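Local coordinates for protein ATP-dependent 6-phosphofructokinase isozyme 2 (Escherichia coli, PDB 3CQD) that catalyses the magnesium-dependent transfer of a phosphate from ATP to D-fructose 6-phosphate, giving fructose 1,6-bisphosphate in the first committing step of glycolysis, at residues I42-A47 and S257-M262; K148-I153 and L172-A177; E182-N187 and K219-S224. One frame throughout, in Å; residues are numbered along the deposited sequence.

Contact 1 (I42-A47 and S257-M262); sequences INVARA and SMVGAM. With ATP (adenosine-5'-triphosphate), chain I.
Val44 meets Val259 and Gly260 with its two methyls, one for each neighbour. With CG1 anti to the backbone N (chi1 169°), that methyl is laid on the bare backbone of Gly260, where CG1 is 3.7 Å from CA; CG2 goes to the flank instead and touches Val259 CG1 at 3.8 Å. Val259 has the same first torsion, and the two valines cross obliquely. Three residues further along, the methyl of Ala47 points toward the other helix, CB standing 3.7 Å from Ser257 CA. Gly260 lies between these two side chains: a CB there would come within 3.0 Å of both Val44 O and Ala47 CB. Gly260 and Ala47 thus let the axes approach to 7.6 Å at a crossing angle of -58°.

In this ribokinase-type fold both helices rest on strand 133-137, where Val44 and Val259 share Val135. Helix 254-267 starts at the family's GAGD sequence, which holds Asp256, the probable catalytic base, and Gly255, whose N binds ATP. Cutting Val44 back to an alanine is likely to open a gap over Gly260 and leave Val259 CG1 without its methyl partner.

Also on helix 40-50, Asn43, one of the substrate-binding residues, accepts Arg46 NH1 on OD1 at 2.7 Å, in the guanidinium plane. Its ND2 goes to Gly39 O and Pro37 O, so both ends of the amide are held. Met258 turns away from helix 40-50, extended through chi1 and chi2, which takes SD to 3.9 Å from C5' of ATP; the bend at chi3 (-86°) turns CE toward the ribose.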
loop_
_atom_site.group_PDB
_atom_site.type_symbol
_atom_site.label_atom_id
_atom_site.label_comp_id
_atom_site.label_asym_id
_atom_site.label_seq_id
_atom_site.Cartn_x
_atom_site.Cartn_y
_atom_site.Cartn_z
ATOM N N ILE B 42 -27.386 13.699 -6.540
ATOM C CA ILE B 42 -27.975 13.277 -5.283
ATOM C C ILE B 42 -27.270 13.992 -4.127
ATOM O O ILE B 42 -27.908 14.545 -3.210
ATOM C CB ILE B 42 -27.940 11.717 -5.162
ATOM C CG1 ILE B 42 -29.121 11.114 -5.945
ATOM C CG2 ILE B 42 -27.968 11.275 -3.705
ATOM C CD1 ILE B 42 -29.116 9.581 -6.060
ATOM N N ASN B 43 -25.947 14.036 -4.202
ATOM C CA ASN B 43 -25.193 14.643 -3.136
ATOM C C ASN B 43 -25.206 16.152 -3.181
ATOM O O ASN B 43 -25.081 16.787 -2.150
ATOM C CB ASN B 43 -23.789 14.043 -3.057
ATOM C CG ASN B 43 -23.816 12.656 -2.472
ATOM O OD1 ASN B 43 -23.993 12.483 -1.274
ATOM N ND2 ASN B 43 -23.686 11.655 -3.321
ATOM N N VAL B 44 -25.394 16.715 -4.371
ATOM C CA VAL B 44 -25.629 18.137 -4.507
ATOM C C VAL B 44 -26.921 18.491 -3.748
ATOM O O VAL B 44 -26.944 19.452 -2.963
ATOM C CB VAL B 44 -25.747 18.573 -5.986
ATOM C CG1 VAL B 44 -26.273 20.035 -6.094
ATOM C CG2 VAL B 44 -24.418 18.429 -6.732
ATOM N N ALA B 45 -27.984 17.707 -3.968
ATOM C CA ALA B 45 -29.260 17.918 -3.285
ATOM C C ALA B 45 -29.107 17.773 -1.769
ATOM O O ALA B 45 -29.680 18.555 -1.008
ATOM C CB ALA B 45 -30.307 16.968 -3.806
ATOM N N ARG B 46 -28.320 16.783 -1.355
ATOM C CA ARG B 46 -28.028 16.515 0.055
ATOM C C ARG B 46 -27.268 17.675 0.674
ATOM O O ARG B 46 -27.600 18.130 1.751
ATOM C CB ARG B 46 -27.181 15.254 0.198
ATOM C CG ARG B 46 -27.934 13.955 0.019
ATOM C CD ARG B 46 -27.019 12.790 0.335
ATOM N NE ARG B 46 -26.657 12.773 1.750
ATOM C CZ ARG B 46 -25.452 12.452 2.216
ATOM N NH1 ARG B 46 -24.480 12.116 1.374
ATOM N NH2 ARG B 46 -25.212 12.478 3.528
ATOM N N ALA B 47 -26.233 18.134 -0.025
ATOM C CA ALA B 47 -25.437 19.276 0.417
ATOM C C ALA B 47 -26.347 20.498 0.575
ATOM O O ALA B 47 -26.234 21.234 1.545
ATOM C CB ALA B 47 -24.356 19.557 -0.577
ATOM N N SER B 257 -20.569 19.190 -2.590
ATOM C CA SER B 257 -20.882 20.180 -1.561
ATOM C C SER B 257 -20.719 21.589 -2.102
ATOM O O SER B 257 -21.582 22.439 -1.907
ATOM C CB SER B 257 -20.013 19.997 -0.310
ATOM O OG SER B 257 -20.325 18.777 0.335
ATOM N N MET B 258 -19.579 21.839 -2.735
ATOM C CA MET B 258 -19.336 23.096 -3.415
ATOM C C MET B 258 -20.443 23.426 -4.423
ATOM O O MET B 258 -20.964 24.540 -4.434
ATOM C CB MET B 258 -17.982 23.063 -4.116
ATOM C CG MET B 258 -17.804 24.156 -5.140
ATOM S SD MET B 258 -16.128 24.293 -5.772
ATOM C CE MET B 258 -15.469 25.347 -4.506
ATOM N N VAL B 259 -20.794 22.459 -5.271
ATOM C CA VAL B 259 -21.831 22.689 -6.278
ATOM C C VAL B 259 -23.173 23.043 -5.628
ATOM O O VAL B 259 -23.812 24.022 -6.025
ATOM C CB VAL B 259 -21.941 21.496 -7.250
ATOM C CG1 VAL B 259 -23.118 21.669 -8.193
ATOM C CG2 VAL B 259 -20.644 21.387 -8.059
ATOM N N GLY B 260 -23.588 22.259 -4.626
ATOM C CA GLY B 260 -24.791 22.582 -3.856
ATOM C C GLY B 260 -24.772 24.023 -3.349
ATOM O O GLY B 260 -25.723 24.782 -3.566
ATOM N N ALA B 261 -23.687 24.396 -2.666
ATOM C CA ALA B 261 -23.517 25.755 -2.160
ATOM C C ALA B 261 -23.598 26.843 -3.244
ATOM O O ALA B 261 -24.266 27.859 -3.067
ATOM C CB ALA B 261 -22.207 25.861 -1.409
ATOM N N MET B 262 -22.913 26.635 -4.363
ATOM C CA MET B 262 -22.915 27.639 -5.420
ATOM C C MET B 262 -24.268 27.703 -6.119
ATOM O O MET B 262 -24.716 28.777 -6.505
ATOM C CB MET B 262 -21.802 27.385 -6.417
ATOM C CG MET B 262 -20.449 27.420 -5.779
ATOM S SD MET B 262 -19.115 27.530 -6.972
ATOM C CE MET B 262 -19.343 26.031 -7.924
HETATM P PG ATP I . -14.973 15.656 -5.942
HETATM O O1G ATP I . -15.800 15.530 -7.184
HETATM O O2G ATP I . -15.758 15.567 -4.654
HETATM O O3G ATP I . -13.733 14.824 -6.016
HETATM P PB ATP I . -13.811 17.936 -7.128
HETATM O O1B ATP I . -12.546 17.271 -7.540
HETATM O O2B ATP I . -14.885 18.050 -8.207
HETATM O O3B ATP I . -14.459 17.172 -5.886
HETATM P PA ATP I . -12.345 19.857 -5.524
HETATM O O1A ATP I . -11.423 18.741 -5.156
HETATM O O2A ATP I . -11.740 21.062 -6.149
HETATM O O3A ATP I . -13.550 19.382 -6.508
HETATM O "O5'" ATP I . -13.235 20.220 -4.260
HETATM C "C5'" ATP I . -14.279 21.205 -4.301
HETATM C "C4'" ATP I . -13.915 22.190 -3.194
HETATM O "O4'" ATP I . -13.705 21.445 -1.989
HETATM C "C3'" ATP I . -12.595 22.932 -3.364
HETATM O "O3'" ATP I . -12.629 24.044 -4.252
HETATM C "C2'" ATP I . -12.295 23.326 -1.936
HETATM O "O2'" ATP I . -13.113 24.396 -1.469
HETATM C "C1'" ATP I . -12.755 22.101 -1.158
HETATM N N9 ATP I . -11.602 21.208 -1.000
HETATM C C8 ATP I . -11.339 20.126 -1.734
HETATM N N7 ATP I . -10.206 19.533 -1.342
HETATM C C5 ATP I . -9.733 20.245 -0.330
HETATM C C6 ATP I . -8.560 20.151 0.524
HETATM N N6 ATP I . -7.691 19.127 0.342
HETATM N N1 ATP I . -8.440 21.088 1.484
HETATM C C2 ATP I . -9.318 22.095 1.645
HETATM N N3 ATP I . -10.408 22.253 0.879
HETATM C C4 ATP I . -10.653 21.356 -0.093
#

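Contact 2 (K148-I153 and L172-A177); sequences KLTQLI and LSAALA
Thr150, Leu149 and Ile153 on helix 146-158 face Ala174 and Ala175 on helix 169-178, and so join the helices of two successive strand-helix-strand units on one side of the parallel sheet. The short segments run the same way, 34° apart, with 8.4 Å between their axes. The small Ala174 and Ala175 suit this spacing.

The apolar part of the contact centres on one methyl. Ala175 CB is touched by two branches coming from successive turns of the other helix: Ile153 CD1 at 3.6 Å and Leu149 CD1 at 3.9 Å. Leu149 carries CG anti to its backbone N (chi1 -165°), which sends the branch across the gap until CD1 also lies 4.1 Å from Ala175 N. In Ile153 it is CG1 that stands beside the backbone N, with the chain then extended through chi2 (167°); this stretch brings CD1 down on the backbone too, 3.8 Å from Ala175 CA.

Thr150 supplies the polar part, on the flank nearer solvent. Its OG1 gives a weak hydrogen bond to Ala174 O at 2.9 Å and rests against the methyl of the same residue, with Ala174 CB 3.5 Å away. The same OG1 thus meets both the carbonyl oxygen and the methyl of Ala174, while the Thr150 side chain also touches Ile178 farther along the helix. Leu172 and Leu176 point away from helix 146-158, and both meet Leu194 of helix 188-195.

Neighbouring helices running the same way at a moderate angle over consecutive parallel strands, here 133-137, 162-166 and 183-184, are characteristic of the Rossmann-like alpha/beta core of the PfkB (ribokinase) family.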
loop_
_atom_site.group_PDB
_atom_site.type_symbol
_atom_site.label_atom_id
_atom_site.label_comp_id
_atom_site.label_asym_id
_atom_site.label_seq_id
_atom_site.Cartn_x
_atom_site.Cartn_y
_atom_site.Cartn_z
ATOM N N LYS B 148 -28.445 12.142 -26.112
ATOM C CA LYS B 148 -29.646 12.184 -25.265
ATOM C C LYS B 148 -29.494 13.188 -24.124
ATOM O O LYS B 148 -30.443 13.887 -23.782
ATOM C CB LYS B 148 -30.026 10.796 -24.730
ATOM C CG LYS B 148 -30.636 9.846 -25.774
ATOM C CD LYS B 148 -32.171 9.910 -25.850
ATOM C CE LYS B 148 -32.653 10.952 -26.848
ATOM N NZ LYS B 148 -33.999 10.635 -27.399
ATOM N N LEU B 149 -28.291 13.270 -23.565
ATOM C CA LEU B 149 -27.975 14.209 -22.485
ATOM C C LEU B 149 -27.985 15.663 -22.994
ATOM O O LEU B 149 -28.579 16.548 -22.380
ATOM C CB LEU B 149 -26.619 13.851 -21.870
ATOM C CG LEU B 149 -26.121 14.395 -20.512
ATOM C CD1 LEU B 149 -24.863 15.233 -20.650
ATOM C CD2 LEU B 149 -27.188 15.087 -19.661
ATOM N N THR B 150 -27.301 15.884 -24.109
ATOM C CA THR B 150 -27.360 17.139 -24.862
ATOM C C THR B 150 -28.807 17.541 -25.232
ATOM O O THR B 150 -29.212 18.685 -25.007
ATOM C CB THR B 150 -26.428 17.042 -26.091
ATOM O OG1 THR B 150 -25.076 16.929 -25.630
ATOM C CG2 THR B 150 -26.533 18.262 -26.992
ATOM N N GLN B 151 -29.581 16.593 -25.762
ATOM C CA GLN B 151 -30.984 16.832 -26.109
ATOM C C GLN B 151 -31.779 17.248 -24.874
ATOM O O GLN B 151 -32.610 18.155 -24.946
ATOM C CB GLN B 151 -31.627 15.596 -26.756
ATOM C CG GLN B 151 -31.240 15.341 -28.212
ATOM C CD GLN B 151 -31.646 13.942 -28.699
ATOM O OE1 GLN B 151 -30.810 13.035 -28.798
ATOM N NE2 GLN B 151 -32.931 13.767 -29.001
ATOM N N LEU B 152 -31.501 16.582 -23.747
ATOM C CA LEU B 152 -32.178 16.840 -22.480
ATOM C C LEU B 152 -31.897 18.261 -22.016
ATOM O O LEU B 152 -32.808 18.996 -21.641
ATOM C CB LEU B 152 -31.741 15.823 -21.403
ATOM C CG LEU B 152 -32.368 15.912 -20.005
ATOM C CD1 LEU B 152 -33.810 16.363 -20.067
ATOM C CD2 LEU B 152 -32.297 14.578 -19.304
ATOM N N ILE B 153 -30.627 18.641 -22.057
ATOM C CA ILE B 153 -30.232 19.976 -21.648
ATOM C C ILE B 153 -30.802 21.045 -22.593
ATOM O O ILE B 153 -31.303 22.065 -22.132
ATOM C CB ILE B 153 -28.705 20.079 -21.474
ATOM C CG1 ILE B 153 -28.277 19.159 -20.320
ATOM C CG2 ILE B 153 -28.287 21.532 -21.247
ATOM C CD1 ILE B 153 -26.798 18.899 -20.218
ATOM N N LEU B 172 -19.409 15.794 -19.908
ATOM C CA LEU B 172 -19.181 17.212 -19.667
ATOM C C LEU B 172 -19.082 17.981 -20.975
ATOM O O LEU B 172 -19.693 19.036 -21.138
ATOM C CB LEU B 172 -17.904 17.415 -18.845
ATOM C CG LEU B 172 -17.574 18.864 -18.495
ATOM C CD1 LEU B 172 -18.740 19.468 -17.694
ATOM C CD2 LEU B 172 -16.282 18.913 -17.703
ATOM N N SER B 173 -18.285 17.454 -21.892
ATOM C CA SER B 173 -18.091 18.067 -23.180
ATOM C C SER B 173 -19.438 18.155 -23.915
ATOM O O SER B 173 -19.791 19.213 -24.433
ATOM C CB SER B 173 -17.066 17.263 -23.974
ATOM O OG SER B 173 -16.745 17.938 -25.163
ATOM N N ALA B 174 -20.190 17.053 -23.892
ATOM C CA ALA B 174 -21.556 16.994 -24.435
ATOM C C ALA B 174 -22.492 18.020 -23.787
ATOM O O ALA B 174 -23.149 18.796 -24.488
ATOM C CB ALA B 174 -22.128 15.588 -24.299
ATOM N N ALA B 175 -22.530 18.029 -22.454
ATOM C CA ALA B 175 -23.331 19.001 -21.700
ATOM C C ALA B 175 -22.984 20.459 -22.038
ATOM O O ALA B 175 -23.872 21.311 -22.113
ATOM C CB ALA B 175 -23.201 18.751 -20.199
ATOM N N LEU B 176 -21.704 20.757 -22.249
ATOM C CA LEU B 176 -21.317 22.127 -22.572
ATOM C C LEU B 176 -21.482 22.476 -24.057
ATOM O O LEU B 176 -21.567 23.658 -24.411
ATOM C CB LEU B 176 -19.895 22.433 -22.101
ATOM C CG LEU B 176 -19.744 22.655 -20.589
ATOM C CD1 LEU B 176 -18.299 22.592 -20.227
ATOM C CD2 LEU B 176 -20.322 23.986 -20.155
ATOM N N ALA B 177 -21.533 21.451 -24.909
ATOM C CA ALA B 177 -21.656 21.623 -26.365
ATOM C C ALA B 177 -22.884 22.441 -26.738
ATOM O O ALA B 177 -22.830 23.261 -27.647
ATOM C CB ALA B 177 -21.703 20.276 -27.059
#

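Contact 3 (E182-N187 and K219-S224); sequences ELVKPN and KRVVVS. With ATP (adenosine-5'-triphosphate), chain I; ATP (adenosine-5'-triphosphate), chain G.
Lys185 reaches across to Ser224 and on to ATP. Its CB starts out beside Val222 O, and CG, anti to the backbone N (chi1 -173°), lies 3.2 Å from that same oxygen. The chain then bends: CD comes to 3.8 Å from Ser224 OG, CE to 3.4 Å from O2B of ATP chain I, and NZ gives hydrogen bonds to Ser224 OG and O2B, both at 2.8 Å. Ser224 OG in turn donates to the bridging O3A. Beside it, Asn187 ND2 donates to O1B of the same ATP and to O2G of ATP chain G, which probably occupies the allosteric inhibitor site, while OD1 caps helix 188-195 at Glu190 N. The C-terminal ends of both segments thus supply the substrate-ATP site shared between the subunits, Asn187 serving both nucleotides.

The backbones pair in parallel register: Val184 N bonds to Arg220 O, Val222 N to Val184 O, and Ser224 N to Pro186 O. At the far end Arg220 NH1 holds Glu182 twice, by a salt bridge to OE2 (2.8 Å) and by a hydrogen bond to the main-chain O (2.9 Å); a water links OE2 to NH2, and OE1 has Arg162 as second partner.

Strand 162-166 flanks this pair through Glu182, Leu183 and Lys185; Val221 and Val223 lean on helix 204-214, Leu183 and Val222 on helix 272-287, and Lys185 and Ser224 on Met258 of helix 254-267.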
loop_
_atom_site.group_PDB
_atom_site.type_symbol
_atom_site.label_atom_id
_atom_site.label_comp_id
_atom_site.label_asym_id
_atom_site.label_seq_id
_atom_site.Cartn_x
_atom_site.Cartn_y
_atom_site.Cartn_z
ATOM N N GLU B 182 -25.490 27.577 -17.155
ATOM C CA GLU B 182 -25.414 28.647 -16.178
ATOM C C GLU B 182 -24.104 28.589 -15.415
ATOM O O GLU B 182 -23.478 29.622 -15.151
ATOM C CB GLU B 182 -26.579 28.556 -15.193
ATOM C CG GLU B 182 -27.924 28.892 -15.808
ATOM C CD GLU B 182 -28.248 30.372 -15.799
ATOM O OE1 GLU B 182 -29.307 30.725 -16.359
ATOM O OE2 GLU B 182 -27.464 31.184 -15.253
ATOM N N LEU B 183 -23.710 27.374 -15.036
ATOM C CA LEU B 183 -22.526 27.186 -14.216
ATOM C C LEU B 183 -22.007 25.785 -14.459
ATOM O O LEU B 183 -22.770 24.828 -14.526
ATOM C CB LEU B 183 -22.873 27.412 -12.733
ATOM C CG LEU B 183 -21.906 27.391 -11.529
ATOM C CD1 LEU B 183 -21.806 26.034 -10.893
ATOM C CD2 LEU B 183 -20.530 27.961 -11.827
ATOM N N VAL B 184 -20.704 25.677 -14.644
ATOM C CA VAL B 184 -20.052 24.385 -14.690
ATOM C C VAL B 184 -18.926 24.464 -13.668
ATOM O O VAL B 184 -18.336 25.554 -13.462
ATOM C CB VAL B 184 -19.569 24.047 -16.114
ATOM C CG1 VAL B 184 -18.517 25.036 -16.588
ATOM C CG2 VAL B 184 -19.070 22.636 -16.196
ATOM N N LYS B 185 -18.679 23.337 -12.993
ATOM C CA LYS B 185 -17.611 23.254 -12.010
ATOM C C LYS B 185 -16.679 22.116 -12.351
ATOM O O LYS B 185 -16.746 21.060 -11.728
ATOM C CB LYS B 185 -18.127 23.065 -10.572
ATOM C CG LYS B 185 -16.990 23.163 -9.520
ATOM C CD LYS B 185 -17.210 22.268 -8.297
ATOM C CE LYS B 185 -16.948 20.777 -8.542
ATOM N NZ LYS B 185 -15.712 20.463 -9.333
ATOM N N PRO B 186 -15.806 22.325 -13.351
ATOM C CA PRO B 186 -14.815 21.307 -13.555
ATOM C C PRO B 186 -13.783 21.485 -12.451
ATOM O O PRO B 186 -13.545 22.609 -11.998
ATOM C CB PRO B 186 -14.209 21.665 -14.910
ATOM C CG PRO B 186 -14.383 23.169 -15.014
ATOM C CD PRO B 186 -15.649 23.477 -14.268
ATOM N N ASN B 187 -13.183 20.389 -12.016
ATOM C CA ASN B 187 -11.968 20.508 -11.233
ATOM C C ASN B 187 -10.847 20.664 -12.260
ATOM O O ASN B 187 -11.119 20.823 -13.458
ATOM C CB ASN B 187 -11.783 19.317 -10.287
ATOM C CG ASN B 187 -11.578 18.005 -11.025
ATOM O OD1 ASN B 187 -11.356 17.984 -12.243
ATOM N ND2 ASN B 187 -11.666 16.907 -10.299
ATOM N N LYS B 219 -21.950 30.369 -18.792
ATOM C CA LYS B 219 -21.940 31.744 -18.296
ATOM C C LYS B 219 -20.905 31.923 -17.183
ATOM O O LYS B 219 -20.275 32.986 -17.056
ATOM C CB LYS B 219 -23.338 32.124 -17.782
ATOM C CG LYS B 219 -24.429 32.070 -18.844
ATOM C CD LYS B 219 -25.816 32.250 -18.209
ATOM C CE LYS B 219 -26.939 32.171 -19.247
ATOM N NZ LYS B 219 -27.193 33.508 -19.875
ATOM N N ARG B 220 -20.753 30.874 -16.375
ATOM C CA ARG B 220 -19.892 30.897 -15.203
ATOM C C ARG B 220 -19.155 29.580 -15.164
ATOM O O ARG B 220 -19.753 28.516 -15.286
ATOM C CB ARG B 220 -20.681 31.059 -13.905
ATOM C CG ARG B 220 -21.673 32.210 -13.870
ATOM C CD ARG B 220 -22.645 31.960 -12.737
ATOM N NE ARG B 220 -23.716 32.941 -12.695
ATOM C CZ ARG B 220 -24.798 32.907 -13.465
ATOM N NH1 ARG B 220 -24.957 31.935 -14.368
ATOM N NH2 ARG B 220 -25.718 33.866 -13.336
ATOM N N VAL B 221 -17.845 29.673 -15.026
ATOM C CA VAL B 221 -17.018 28.501 -14.892
ATOM C C VAL B 221 -16.336 28.637 -13.557
ATOM O O VAL B 221 -15.634 29.607 -13.324
ATOM C CB VAL B 221 -15.974 28.402 -16.015
ATOM C CG1 VAL B 221 -14.973 27.256 -15.724
ATOM C CG2 VAL B 221 -16.658 28.161 -17.358
ATOM N N VAL B 222 -16.582 27.687 -12.666
ATOM C CA VAL B 222 -15.839 27.638 -11.415
ATOM C C VAL B 222 -14.914 26.439 -11.455
ATOM O O VAL B 222 -15.354 25.298 -11.301
ATOM C CB VAL B 222 -16.763 27.625 -10.182
ATOM C CG1 VAL B 222 -15.921 27.623 -8.882
ATOM C CG2 VAL B 222 -17.661 28.867 -10.192
ATOM N N VAL B 223 -13.635 26.701 -11.716
ATOM C CA VAL B 223 -12.640 25.640 -11.705
ATOM C C VAL B 223 -12.276 25.386 -10.250
ATOM O O VAL B 223 -11.709 26.248 -9.586
ATOM C CB VAL B 223 -11.353 25.996 -12.495
ATOM C CG1 VAL B 223 -10.496 24.709 -12.678
ATOM C CG2 VAL B 223 -11.694 26.592 -13.844
ATOM N N SER B 224 -12.623 24.220 -9.748
ATOM C CA SER B 224 -12.298 23.917 -8.356
ATOM C C SER B 224 -10.893 23.343 -8.308
ATOM O O SER B 224 -10.468 22.613 -9.196
ATOM C CB SER B 224 -13.338 23.008 -7.700
ATOM O OG SER B 224 -13.457 21.743 -8.351
HETATM P PG ATP I . -14.973 15.656 -5.942
HETATM O O1G ATP I . -15.800 15.530 -7.184
HETATM O O2G ATP I . -15.758 15.567 -4.654
HETATM O O3G ATP I . -13.733 14.824 -6.016
HETATM P PB ATP I . -13.811 17.936 -7.128
HETATM O O1B ATP I . -12.546 17.271 -7.540
HETATM O O2B ATP I . -14.885 18.050 -8.207
HETATM O O3B ATP I . -14.459 17.172 -5.886
HETATM P PA ATP I . -12.345 19.857 -5.524
HETATM O O1A ATP I . -11.423 18.741 -5.156
HETATM O O2A ATP I . -11.740 21.062 -6.149
HETATM O O3A ATP I . -13.550 19.382 -6.508
HETATM O "O5'" ATP I . -13.235 20.220 -4.260
HETATM C "C5'" ATP I . -14.279 21.205 -4.301
HETATM C "C4'" ATP I . -13.915 22.190 -3.194
HETATM O "O4'" ATP I . -13.705 21.445 -1.989
HETATM C "C3'" ATP I . -12.595 22.932 -3.364
HETATM O "O3'" ATP I . -12.629 24.044 -4.252
HETATM C "C2'" ATP I . -12.295 23.326 -1.936
HETATM O "O2'" ATP I . -13.113 24.396 -1.469
HETATM C "C1'" ATP I . -12.755 22.101 -1.158
HETATM N N9 ATP I . -11.602 21.208 -1.000
HETATM C C8 ATP I . -11.339 20.126 -1.734
HETATM N N7 ATP I . -10.206 19.533 -1.342
HETATM C C5 ATP I . -9.733 20.245 -0.330
HETATM C C6 ATP I . -8.560 20.151 0.524
HETATM N N6 ATP I . -7.691 19.127 0.342
HETATM N N1 ATP I . -8.440 21.088 1.484
HETATM C C2 ATP I . -9.318 22.095 1.645
HETATM N N3 ATP I . -10.408 22.253 0.879
HETATM C C4 ATP I . -10.653 21.356 -0.093
HETATM P PG ATP G . -11.999 13.549 -9.639
HETATM O O1G ATP G . -13.130 12.776 -10.221
HETATM O O2G ATP G . -11.000 13.966 -10.685
HETATM O O3G ATP G . -12.415 14.621 -8.661
HETATM P PB ATP G . -10.433 12.579 -7.378
HETATM O O1B ATP G . -11.141 13.516 -6.431
HETATM O O2B ATP G . -10.189 11.158 -6.998
HETATM O O3B ATP G . -11.245 12.436 -8.766
HETATM P PA ATP G . -7.728 12.593 -8.512
HETATM O O1A ATP G . -8.079 11.308 -9.245
HETATM O O2A ATP G . -6.956 13.653 -9.241
HETATM O O3A ATP G . -9.050 13.291 -7.836
HETATM O "O5'" ATP G . -6.914 12.213 -7.190
HETATM C "C5'" ATP G . -5.717 11.442 -7.252
HETATM C "C4'" ATP G . -5.024 11.709 -5.935
HETATM O "O4'" ATP G . -4.741 13.110 -5.862
HETATM C "C3'" ATP G . -5.937 11.440 -4.753
HETATM O "O3'" ATP G . -5.747 10.128 -4.267
HETATM C "C2'" ATP G . -5.519 12.464 -3.725
HETATM O "O2'" ATP G . -4.420 12.004 -2.938
HETATM C "C1'" ATP G . -5.066 13.630 -4.574
HETATM N N9 ATP G . -6.216 14.576 -4.617
HETATM C C8 ATP G . -7.182 14.694 -5.551
HETATM N N7 ATP G . -8.078 15.665 -5.216
HETATM C C5 ATP G . -7.676 16.185 -4.042
HETATM C C6 ATP G . -8.133 17.239 -3.113
HETATM N N6 ATP G . -9.239 17.955 -3.378
HETATM N N1 ATP G . -7.415 17.460 -1.987
HETATM C C2 ATP G . -6.309 16.756 -1.692
HETATM N N3 ATP G . -5.830 15.785 -2.488
HETATM C C4 ATP G . -6.455 15.463 -3.650
HETATM O O HOH W 1 -27.559 34.417 -15.562
#

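From the N terminus, helix 40-50 opens the widest loop, which contact 1 closes only at helix 254-267, more than 200 residues later. Contacts 2 and 3 are both nested inside it, in series: contact 2 joins helices 146-158 and 169-178 around strand 162-166, and contact 3 then pairs strand 183-184 with strand 221-224 after a helical excursion. None cross. Leu172 and Leu176 pack on Val184, tying contact 2 to contact 3, whereas Met258 and Val259 lie against Lys185, tying contact 3 to contact 1. Contacts 1 and 3 meet at the same ATP; contact 2, with its centre about 20 Å from that of contact 1, belongs to the outer helical layer.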